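Local coordinates for protein adenosyl-chloride synthase (Thermotoga maritima, PDB 2ZBV) that binds adenosine and probably cleaves S-adenosyl-L-methionine, as members of the SAM hydrolase and SAM-dependent halogenase family do, at residues Gly94-Thr97 with Val98-Glu101; Met141-Leu145 with Glu146-Asp150; Thr185-Pro188 with Phe189-Leu193; Val205-Arg209 with Lys210-Ala214. All coordinates share one frame; numbering follows the deposited sequence.

Interaction 1 (Gly94-Thr97 with Val98-Glu101)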
loop_
_atom_site.group_PDB
_atom_site.type_symbol
_atom_site.label_atom_id
_atom_site.label_comp_id
_atom_site.label_asym_id
_atom_site.label_seq_id
_atom_site.Cartn_x
_atom_site.Cartn_y
_atom_site.Cartn_z
ATOM N N GLY A 94 4.267 15.705 -20.098
ATOM C CA GLY A 94 3.927 14.599 -20.972
ATOM C C GLY A 94 3.186 13.445 -20.312
ATOM O O GLY A 94 2.751 12.525 -21.003
ATOM N N VAL A 95 3.031 13.475 -18.989
ATOM C CA VAL A 95 2.325 12.389 -18.311
ATOM C C VAL A 95 0.864 12.253 -18.782
ATOM O O VAL A 95 0.289 11.160 -18.748
ATOM C CB VAL A 95 2.389 12.541 -16.754
ATOM C CG1 VAL A 95 1.576 13.758 -16.276
ATOM C CG2 VAL A 95 1.887 11.260 -16.096
ATOM N N LEU A 96 0.272 13.352 -19.253
ATOM C CA LEU A 96 -1.114 13.324 -19.732
ATOM C C LEU A 96 -1.221 13.026 -21.224
ATOM O O LEU A 96 -2.294 13.176 -21.814
ATOM C CB LEU A 96 -1.810 14.659 -19.442
ATOM C CG LEU A 96 -1.892 15.073 -17.969
ATOM C CD1 LEU A 96 -2.653 16.388 -17.840
ATOM C CD2 LEU A 96 -2.570 13.964 -17.162
ATOM N N THR A 97 -0.117 12.594 -21.824
ATOM C CA THR A 97 -0.078 12.291 -23.252
ATOM C C THR A 97 -1.132 11.299 -23.741
ATOM O O THR A 97 -1.835 11.571 -24.723
ATOM C CB THR A 97 1.305 11.751 -23.671
ATOM O OG1 THR A 97 2.278 12.792 -23.570
ATOM C CG2 THR A 97 1.277 11.238 -25.104
ATOM N N VAL A 98 -1.248 10.155 -23.065
ATOM C CA VAL A 98 -2.198 9.132 -23.487
ATOM C C VAL A 98 -3.669 9.529 -23.332
ATOM O O VAL A 98 -4.449 9.352 -24.265
ATOM C CB VAL A 98 -1.934 7.782 -22.764
ATOM C CG1 VAL A 98 -2.773 6.674 -23.409
ATOM C CG2 VAL A 98 -0.442 7.420 -22.845
ATOM N N VAL A 99 -4.065 10.063 -22.179
ATOM C CA VAL A 99 -5.465 10.462 -22.022
ATOM C C VAL A 99 -5.825 11.558 -23.028
ATOM O O VAL A 99 -6.925 11.559 -23.583
ATOM C CB VAL A 99 -5.783 10.979 -20.602
ATOM C CG1 VAL A 99 -5.804 9.816 -19.623
ATOM C CG2 VAL A 99 -4.761 12.042 -20.181
ATOM N N ALA A 100 -4.893 12.483 -23.259
ATOM C CA ALA A 100 -5.099 13.568 -24.218
ATOM C C ALA A 100 -5.343 13.001 -25.616
ATOM O O ALA A 100 -6.239 13.442 -26.330
ATOM C CB ALA A 100 -3.879 14.481 -24.254
ATOM N N GLU A 101 -4.528 12.025 -25.996
ATOM C CA GLU A 101 -4.622 11.401 -27.308
ATOM C C GLU A 101 -5.850 10.511 -27.470
ATOM O O GLU A 101 -6.487 10.511 -28.524
ATOM C CB GLU A 101 -3.351 10.586 -27.580
ATOM C CG GLU A 101 -3.386 9.740 -28.849
ATOM C CD GLU A 101 -3.431 10.570 -30.124
ATOM O OE1 GLU A 101 -3.494 9.971 -31.221
ATOM O OE2 GLU A 101 -3.399 11.818 -30.035
HETATM O O HOH W 1 -1.776 9.832 -20.079
#
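Leu96 and Thr97 meet Val99, Ala100 and Glu101 in a local, buried contact at the start of helix 97-103, in the N-terminal domain, where the chain leaves strand 87-91. Leu96 is the N-cap residue. Its O accepts from Ala100 N at 3.1 Å, and one residue on Thr97 O takes Glu101 N at 3.0 Å, closing the first helical turn. Val99 turns CG2 back over this cap: with chi1 -73° that methyl lies between its backbone N and carbonyl carbon, 4.0 Å from Leu96 CB. Ala100 CB lies 3.2 Å from Leu96 O; with nothing beyond it, the residue fits against Met80 and Tyr155. Ahead of the helix, Gly94 O is gripped twice, by Thr97 N at 3.0 Å and by Thr97 OG1 at 2.6 Å. Thr97 OG1 is also hydrogen-bonded to Leu158 N, which suits threonine. Gly94 has a positive phi of 99°, where a CB would press on the preceding carbonyl. A water donates to Val95 O and accepts from Val99 N at 3.1 Å, satisfying a first-turn amide. Leu96 packs on Leu50 of helix 43-54 and Phe88 of strand 87-91. The arrangement is a type I beta turn, Gly94 to Thr97, leading into a helix N-terminus.

Interaction 2 (Met141-Leu145 with Glu146-Asp150); sequences MGLPL and ERVGD
Arg147 N bonds to Pro144 O at 3.1 Å and Val148 N to Leu145 O at 2.9 Å, two successive bonds from residue i+3 back to residue i, the pattern of a 3-10 turn. Around them the aliphatic root of Arg147 does most of the touching. Its CG is set beside the backbone N by chi1 of -56°, which lays it along the Pro144 ring, 3.8 Å from Pro144 CD, the two side chains pointing the same way. Leu143 comes to the same root at about a right angle, bringing CD1 to 3.9 Å from Arg147 CB. Pro144 CB also touches Glu146 CG, at 4.0 Å. This is a turn of 3-10 helix on the protein surface, entered from helix 127-140, whose C-terminus ends in a Schellman motif at Gly142; the positive phi there suits glycine. Proline fits the entry because its ring fixes phi and it has no N-H needing a partner ahead of the turn. Branched Val148 is buried and Leu145 partly so: Leu145 CD1 is 4.2 Å from Val148 CG2, and both side chains rest on Val79 of strand 77-82. Arg147 O receives Asn113 ND2.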
loop_
_atom_site.group_PDB
_atom_site.type_symbol
_atom_site.label_atom_id
_atom_site.label_comp_id
_atom_site.label_asym_id
_atom_site.label_seq_id
_atom_site.Cartn_x
_atom_site.Cartn_y
_atom_site.Cartn_z
HETATM N N MSE A 141 -14.336 19.852 -5.386
HETATM C CA MSE A 141 -15.318 20.505 -4.532
HETATM C C MSE A 141 -16.269 21.406 -5.308
HETATM O O MSE A 141 -17.110 22.068 -4.716
HETATM C CB MSE A 141 -14.609 21.335 -3.473
HETATM C CG MSE A 141 -14.832 20.851 -2.069
HETATM SE SE MSE A 141 -14.078 22.142 -0.873
HETATM C CE MSE A 141 -15.473 23.492 -0.999
ATOM N N GLY A 142 -16.123 21.448 -6.627
ATOM C CA GLY A 142 -17.001 22.277 -7.429
ATOM C C GLY A 142 -16.369 23.532 -8.004
ATOM O O GLY A 142 -17.000 24.221 -8.801
ATOM N N LEU A 143 -15.137 23.843 -7.610
ATOM C CA LEU A 143 -14.469 25.032 -8.138
ATOM C C LEU A 143 -14.461 25.000 -9.661
ATOM O O LEU A 143 -14.045 24.010 -10.261
ATOM C CB LEU A 143 -13.018 25.113 -7.650
ATOM C CG LEU A 143 -12.245 26.315 -8.209
ATOM C CD1 LEU A 143 -12.515 27.522 -7.327
ATOM C CD2 LEU A 143 -10.751 26.024 -8.265
ATOM N N PRO A 144 -14.918 26.087 -10.309
ATOM C CA PRO A 144 -14.952 26.168 -11.775
ATOM C C PRO A 144 -13.530 26.113 -12.317
ATOM O O PRO A 144 -12.624 26.715 -11.741
ATOM C CB PRO A 144 -15.607 27.528 -12.040
ATOM C CG PRO A 144 -16.434 27.773 -10.795
ATOM C CD PRO A 144 -15.520 27.288 -9.701
ATOM N N LEU A 145 -13.344 25.409 -13.430
ATOM C CA LEU A 145 -12.030 25.255 -14.042
ATOM C C LEU A 145 -11.340 26.578 -14.387
ATOM O O LEU A 145 -10.137 26.731 -14.178
ATOM C CB LEU A 145 -12.151 24.398 -15.303
ATOM C CG LEU A 145 -10.838 24.052 -16.006
ATOM C CD1 LEU A 145 -9.907 23.342 -15.027
ATOM C CD2 LEU A 145 -11.122 23.173 -17.216
ATOM N N GLU A 146 -12.110 27.527 -14.915
ATOM C CA GLU A 146 -11.589 28.837 -15.302
ATOM C C GLU A 146 -10.906 29.571 -14.153
ATOM O O GLU A 146 -10.112 30.483 -14.378
ATOM C CB GLU A 146 -12.728 29.707 -15.827
ATOM C CG GLU A 146 -13.854 29.845 -14.821
ATOM C CD GLU A 146 -14.983 30.706 -15.323
ATOM O OE1 GLU A 146 -15.396 30.516 -16.487
ATOM O OE2 GLU A 146 -15.460 31.564 -14.550
ATOM N N ARG A 147 -11.225 29.179 -12.926
ATOM C CA ARG A 147 -10.652 29.810 -11.747
ATOM C C ARG A 147 -9.220 29.348 -11.456
ATOM O O ARG A 147 -8.535 29.928 -10.613
ATOM C CB ARG A 147 -11.532 29.531 -10.530
ATOM C CG ARG A 147 -12.982 29.964 -10.692
ATOM C CD ARG A 147 -13.114 31.471 -10.800
ATOM N NE ARG A 147 -12.475 32.147 -9.676
ATOM C CZ ARG A 147 -11.431 32.959 -9.803
ATOM N NH1 ARG A 147 -10.921 33.194 -11.004
ATOM N NH2 ARG A 147 -10.891 33.533 -8.736
ATOM N N VAL A 148 -8.769 28.303 -12.144
ATOM C CA VAL A 148 -7.413 27.802 -11.932
ATOM C C VAL A 148 -6.388 28.739 -12.574
ATOM O O VAL A 148 -5.296 28.920 -12.044
ATOM C CB VAL A 148 -7.237 26.377 -12.522
ATOM C CG1 VAL A 148 -5.781 25.937 -12.413
ATOM C CG2 VAL A 148 -8.141 25.397 -11.780
ATOM N N GLY A 149 -6.752 29.330 -13.711
ATOM C CA GLY A 149 -5.854 30.238 -14.407
ATOM C C GLY A 149 -6.216 30.405 -15.871
ATOM O O GLY A 149 -7.312 30.030 -16.291
ATOM N N ASP A 150 -5.298 30.962 -16.656
ATOM C CA ASP A 150 -5.546 31.184 -18.079
ATOM C C ASP A 150 -5.397 29.905 -18.895
ATOM O O ASP A 150 -4.702 28.969 -18.483
ATOM C CB ASP A 150 -4.575 32.228 -18.637
ATOM C CG ASP A 150 -4.448 33.447 -17.745
ATOM O OD1 ASP A 150 -5.485 33.914 -17.222
ATOM O OD2 ASP A 150 -3.309 33.941 -17.574
#

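Interaction 3 (Thr185-Pro188 with Phe189-Leu193); sequences TNIP and FDLFL
Leu191 lies against Pro188 and Ile187 where the chain turns from strand 183-185 into the short helix 189-192, and it can be followed outward atom by atom. Its CB sits 3.3 Å from Pro188 O and 3.9 Å from Pro188 CD, beside the N-cap carbonyl. CG, held anti to the backbone N by chi1 of -176°, carries the branch along the proline, so that the two side chains run side by side in the same direction. One methyl, CD2, returns to Pro188 CD at 3.9 Å and reaches on to Ile187 CG2 at 4.2 Å; CD1 turns away from the ring. A leucine suits the place because one methyl, CD2, reaches both apolar neighbours. Pro188 is the N-cap: its O takes Phe192 N at 3.1 Å, the first i to i+4 bond of the helix, and its N has no hydrogen that would need an acceptor there. Just before it, Thr185 OG1 accepts from Ile187 N at 3.1 Å, an ST turn that shapes the corner, and the same hydroxyl is bonded to Leu238 O. On the inner side of the helix, Phe192 CD1 lies 3.7 Å above one face of the Phe189 ring, toward its rim, and both rings pack on Leu238 of strand 237-242. Ile187 and Phe192 also meet Ile261 of strand 258-262. Across the contact the side chains meet through apolar groups, while backbone bonds of Phe189 to Gly236 and Ile187 to Leu238 tie the helix start to the sheet, so hydrophobic contact and backbone pairing probably share in seating it.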
loop_
_atom_site.group_PDB
_atom_site.type_symbol
_atom_site.label_atom_id
_atom_site.label_comp_id
_atom_site.label_asym_id
_atom_site.label_seq_id
_atom_site.Cartn_x
_atom_site.Cartn_y
_atom_site.Cartn_z
ATOM N N THR A 185 1.192 -4.707 -23.636
ATOM C CA THR A 185 1.751 -3.830 -24.660
ATOM C C THR A 185 0.865 -2.608 -24.862
ATOM O O THR A 185 -0.141 -2.439 -24.172
ATOM C CB THR A 185 1.873 -4.557 -26.020
ATOM O OG1 THR A 185 0.567 -4.771 -26.563
ATOM C CG2 THR A 185 2.556 -5.905 -25.848
ATOM N N ASN A 186 1.249 -1.764 -25.812
ATOM C CA ASN A 186 0.488 -0.566 -26.130
ATOM C C ASN A 186 -0.305 -0.845 -27.401
ATOM O O ASN A 186 -0.824 0.065 -28.038
ATOM C CB ASN A 186 1.433 0.620 -26.339
ATOM C CG ASN A 186 2.324 0.451 -27.552
ATOM O OD1 ASN A 186 2.661 -0.669 -27.943
ATOM N ND2 ASN A 186 2.725 1.573 -28.150
ATOM N N ILE A 187 -0.394 -2.123 -27.754
ATOM C CA ILE A 187 -1.119 -2.561 -28.943
ATOM C C ILE A 187 -2.571 -2.877 -28.590
ATOM O O ILE A 187 -2.843 -3.775 -27.796
ATOM C CB ILE A 187 -0.482 -3.840 -29.535
ATOM C CG1 ILE A 187 0.972 -3.569 -29.919
ATOM C CG2 ILE A 187 -1.281 -4.311 -30.747
ATOM C CD1 ILE A 187 1.777 -4.830 -30.170
ATOM N N PRO A 188 -3.530 -2.143 -29.176
ATOM C CA PRO A 188 -4.922 -2.446 -28.841
ATOM C C PRO A 188 -5.244 -3.847 -29.345
ATOM O O PRO A 188 -4.833 -4.218 -30.448
ATOM C CB PRO A 188 -5.707 -1.371 -29.597
ATOM C CG PRO A 188 -4.703 -0.248 -29.764
ATOM C CD PRO A 188 -3.443 -0.994 -30.092
ATOM N N PHE A 189 -5.966 -4.634 -28.554
ATOM C CA PHE A 189 -6.296 -5.983 -28.998
ATOM C C PHE A 189 -7.150 -5.924 -30.263
ATOM O O PHE A 189 -7.148 -6.859 -31.062
ATOM C CB PHE A 189 -7.034 -6.764 -27.914
ATOM C CG PHE A 189 -6.921 -8.253 -28.076
ATOM C CD1 PHE A 189 -5.753 -8.914 -27.714
ATOM C CD2 PHE A 189 -7.956 -8.985 -28.643
ATOM C CE1 PHE A 189 -5.614 -10.283 -27.916
ATOM C CE2 PHE A 189 -7.828 -10.356 -28.851
ATOM C CZ PHE A 189 -6.654 -11.006 -28.487
ATOM N N ASP A 190 -7.884 -4.826 -30.435
ATOM C CA ASP A 190 -8.717 -4.638 -31.624
ATOM C C ASP A 190 -7.819 -4.515 -32.849
ATOM O O ASP A 190 -8.100 -5.091 -33.898
ATOM C CB ASP A 190 -9.571 -3.372 -31.501
ATOM C CG ASP A 190 -10.751 -3.554 -30.574
ATOM O OD1 ASP A 190 -11.460 -4.574 -30.711
ATOM O OD2 ASP A 190 -10.978 -2.673 -29.716
ATOM N N LEU A 191 -6.739 -3.754 -32.706
ATOM C CA LEU A 191 -5.787 -3.575 -33.793
ATOM C C LEU A 191 -5.234 -4.952 -34.157
ATOM O O LEU A 191 -5.118 -5.305 -35.333
ATOM C CB LEU A 191 -4.644 -2.660 -33.349
ATOM C CG LEU A 191 -3.630 -2.308 -34.438
ATOM C CD1 LEU A 191 -4.289 -1.375 -35.441
ATOM C CD2 LEU A 191 -2.408 -1.646 -33.830
ATOM N N PHE A 192 -4.895 -5.723 -33.129
ATOM C CA PHE A 192 -4.362 -7.069 -33.313
ATOM C C PHE A 192 -5.382 -7.949 -34.027
ATOM O O PHE A 192 -5.021 -8.805 -34.834
ATOM C CB PHE A 192 -4.004 -7.670 -31.948
ATOM C CG PHE A 192 -3.621 -9.125 -32.000
ATOM C CD1 PHE A 192 -4.472 -10.095 -31.488
ATOM C CD2 PHE A 192 -2.403 -9.522 -32.541
ATOM C CE1 PHE A 192 -4.115 -11.444 -31.513
ATOM C CE2 PHE A 192 -2.036 -10.866 -32.572
ATOM C CZ PHE A 192 -2.894 -11.829 -32.056
ATOM N N LEU A 193 -6.656 -7.728 -33.738
ATOM C CA LEU A 193 -7.717 -8.511 -34.354
ATOM C C LEU A 193 -7.887 -8.232 -35.841
ATOM O O LEU A 193 -8.686 -8.890 -36.507
ATOM C CB LEU A 193 -9.042 -8.266 -33.632
ATOM C CG LEU A 193 -9.157 -8.887 -32.237
ATOM C CD1 LEU A 193 -10.495 -8.516 -31.615
ATOM C CD2 LEU A 193 -9.011 -10.399 -32.342
#

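Interaction 4 (Val205-Arg209 with Lys210-Ala214)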
loop_
_atom_site.group_PDB
_atom_site.type_symbol
_atom_site.label_atom_id
_atom_site.label_comp_id
_atom_site.label_asym_id
_atom_site.label_seq_id
_atom_site.Cartn_x
_atom_site.Cartn_y
_atom_site.Cartn_z
ATOM N N VAL A 205 5.563 -14.361 -31.110
ATOM C CA VAL A 205 5.897 -13.169 -30.355
ATOM C C VAL A 205 7.397 -12.975 -30.485
ATOM O O VAL A 205 8.176 -13.857 -30.124
ATOM C CB VAL A 205 5.525 -13.332 -28.869
ATOM C CG1 VAL A 205 5.912 -12.081 -28.094
ATOM C CG2 VAL A 205 4.033 -13.605 -28.735
ATOM N N ARG A 206 7.805 -11.828 -31.014
ATOM C CA ARG A 206 9.224 -11.570 -31.185
ATOM C C ARG A 206 9.737 -10.461 -30.276
ATOM O O ARG A 206 9.258 -9.328 -30.329
ATOM C CB ARG A 206 9.529 -11.216 -32.644
ATOM C CG ARG A 206 10.993 -11.413 -33.017
ATOM C CD ARG A 206 11.305 -10.901 -34.414
ATOM N NE ARG A 206 11.109 -9.458 -34.511
ATOM C CZ ARG A 206 11.506 -8.715 -35.539
ATOM N NH1 ARG A 206 12.131 -9.280 -36.566
ATOM N NH2 ARG A 206 11.279 -7.406 -35.542
ATOM N N VAL A 207 10.707 -10.802 -29.434
ATOM C CA VAL A 207 11.320 -9.844 -28.521
ATOM C C VAL A 207 12.808 -9.834 -28.838
ATOM O O VAL A 207 13.492 -10.842 -28.671
ATOM C CB VAL A 207 11.115 -10.243 -27.030
ATOM C CG1 VAL A 207 9.661 -10.087 -26.640
ATOM C CG2 VAL A 207 11.559 -11.676 -26.803
ATOM N N GLY A 208 13.302 -8.696 -29.317
ATOM C CA GLY A 208 14.707 -8.598 -29.666
ATOM C C GLY A 208 15.095 -9.617 -30.722
ATOM O O GLY A 208 14.642 -9.545 -31.863
ATOM N N ARG A 209 15.927 -10.579 -30.336
ATOM C CA ARG A 209 16.391 -11.620 -31.248
ATOM C C ARG A 209 15.672 -12.950 -31.034
ATOM O O ARG A 209 15.918 -13.916 -31.756
ATOM C CB ARG A 209 17.893 -11.840 -31.063
ATOM C CG ARG A 209 18.755 -10.611 -31.320
ATOM C CD ARG A 209 18.828 -10.275 -32.801
ATOM N NE ARG A 209 19.820 -9.238 -33.075
ATOM C CZ ARG A 209 20.162 -8.830 -34.294
ATOM N NH1 ARG A 209 19.590 -9.371 -35.364
ATOM N NH2 ARG A 209 21.077 -7.882 -34.445
ATOM N N LYS A 210 14.790 -13.001 -30.039
ATOM C CA LYS A 210 14.065 -14.224 -29.732
ATOM C C LYS A 210 12.694 -14.263 -30.382
ATOM O O LYS A 210 12.106 -13.229 -30.693
ATOM C CB LYS A 210 13.857 -14.367 -28.225
ATOM C CG LYS A 210 15.083 -14.171 -27.372
ATOM C CD LYS A 210 14.686 -14.190 -25.910
ATOM C CE LYS A 210 15.832 -13.760 -25.020
ATOM N NZ LYS A 210 15.433 -13.755 -23.587
ATOM N N GLU A 211 12.184 -15.473 -30.563
ATOM C CA GLU A 211 10.860 -15.666 -31.132
ATOM C C GLU A 211 10.198 -16.823 -30.401
ATOM O O GLU A 211 10.776 -17.905 -30.269
ATOM C CB GLU A 211 10.934 -15.963 -32.628
ATOM C CG GLU A 211 9.566 -16.008 -33.291
ATOM C CD GLU A 211 9.645 -16.274 -34.782
ATOM O OE1 GLU A 211 10.186 -17.333 -35.166
ATOM O OE2 GLU A 211 9.164 -15.426 -35.569
ATOM N N PHE A 212 8.987 -16.578 -29.914
ATOM C CA PHE A 212 8.229 -17.584 -29.182
ATOM C C PHE A 212 6.902 -17.819 -29.873
ATOM O O PHE A 212 6.382 -16.939 -30.560
ATOM C CB PHE A 212 7.899 -17.097 -27.772
ATOM C CG PHE A 212 9.088 -16.708 -26.952
ATOM C CD1 PHE A 212 9.568 -17.556 -25.963
ATOM C CD2 PHE A 212 9.699 -15.471 -27.131
ATOM C CE1 PHE A 212 10.642 -17.178 -25.161
ATOM C CE2 PHE A 212 10.773 -15.085 -26.332
ATOM C CZ PHE A 212 11.242 -15.940 -25.346
ATOM N N LYS A 213 6.355 -19.010 -29.683
ATOM C CA LYS A 213 5.043 -19.321 -30.215
ATOM C C LYS A 213 4.110 -19.105 -29.026
ATOM O O LYS A 213 4.466 -19.411 -27.882
ATOM C CB LYS A 213 4.954 -20.775 -30.677
ATOM C CG LYS A 213 5.612 -21.060 -32.017
ATOM C CD LYS A 213 5.133 -22.400 -32.564
ATOM C CE LYS A 213 5.824 -22.745 -33.872
ATOM N NZ LYS A 213 7.283 -22.950 -33.659
ATOM N N ALA A 214 2.926 -18.563 -29.278
ATOM C CA ALA A 214 1.993 -18.333 -28.190
ATOM C C ALA A 214 0.565 -18.513 -28.655
ATOM O O ALA A 214 0.186 -18.026 -29.716
ATOM C CB ALA A 214 2.185 -16.932 -27.617
#
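Lys210 closes a type II' beta turn with Val207: Lys210 N donates to Val207 O at 2.9 Å and Lys210 O accepts from Val207 N. Gly208, second in that turn, has the positive phi that favours glycine. The aliphatic part of Lys210 crosses Val207, CB lying 3.8 Å from Val207 CG2, while its NZ reaches a weak hydrogen bond with Leu251 O. Glu211 faces Arg206 as a non-hydrogen-bonded pair, and Glu211 CA lies 3.4 Å from Val205 O in a CA-H...O contact. Their charged ends look elsewhere, Glu211 to Arg204 and Arg206 to Glu260, each in a salt bridge, as suits the exposed face. Phe212 and Val205 form a hydrogen-bonded pair, with Phe212 N to Val205 O and Val205 N to Phe212 O both 2.8 Å. With chi1 at -57°, the ring edge meets Val207, Phe212 CE2 lying 3.5 Å from Val207 CG2, the methyl near the ring plane. Farther on, the small Ala214 puts its CB 4.0 Å from Val205 CG2. The hairpin of strands 202-207 and 210-216 lies in the C-terminal sheet between strand 258-262, where Ile259 touches Val205 and Val207, and strand 228-232, where Val230 touches Val205 and Ala214.

How the interactions relate
All four contacts are local and in series along the chain. Interactions 1 and 2 belong to the N-terminal domain, 3 and 4 to the C-terminal one. Interaction 1 is buried, and interactions 3 and 4 are only partly so; interaction 2 lies at the surface, its centre about 49 Å from that of interaction 4. Interactions 1 and 3 both start helices at an N-cap carbonyl, but the first adds a hydroxyl and a water, the third a proline and an aromatic pair. Interactions 3 and 4 both rest on strand 258-262. Where the chain is exposed, charged residues enter, by bonds to Arg204 and Glu260 outside the segments in interaction 4, by an arginine's apolar root in interaction 2.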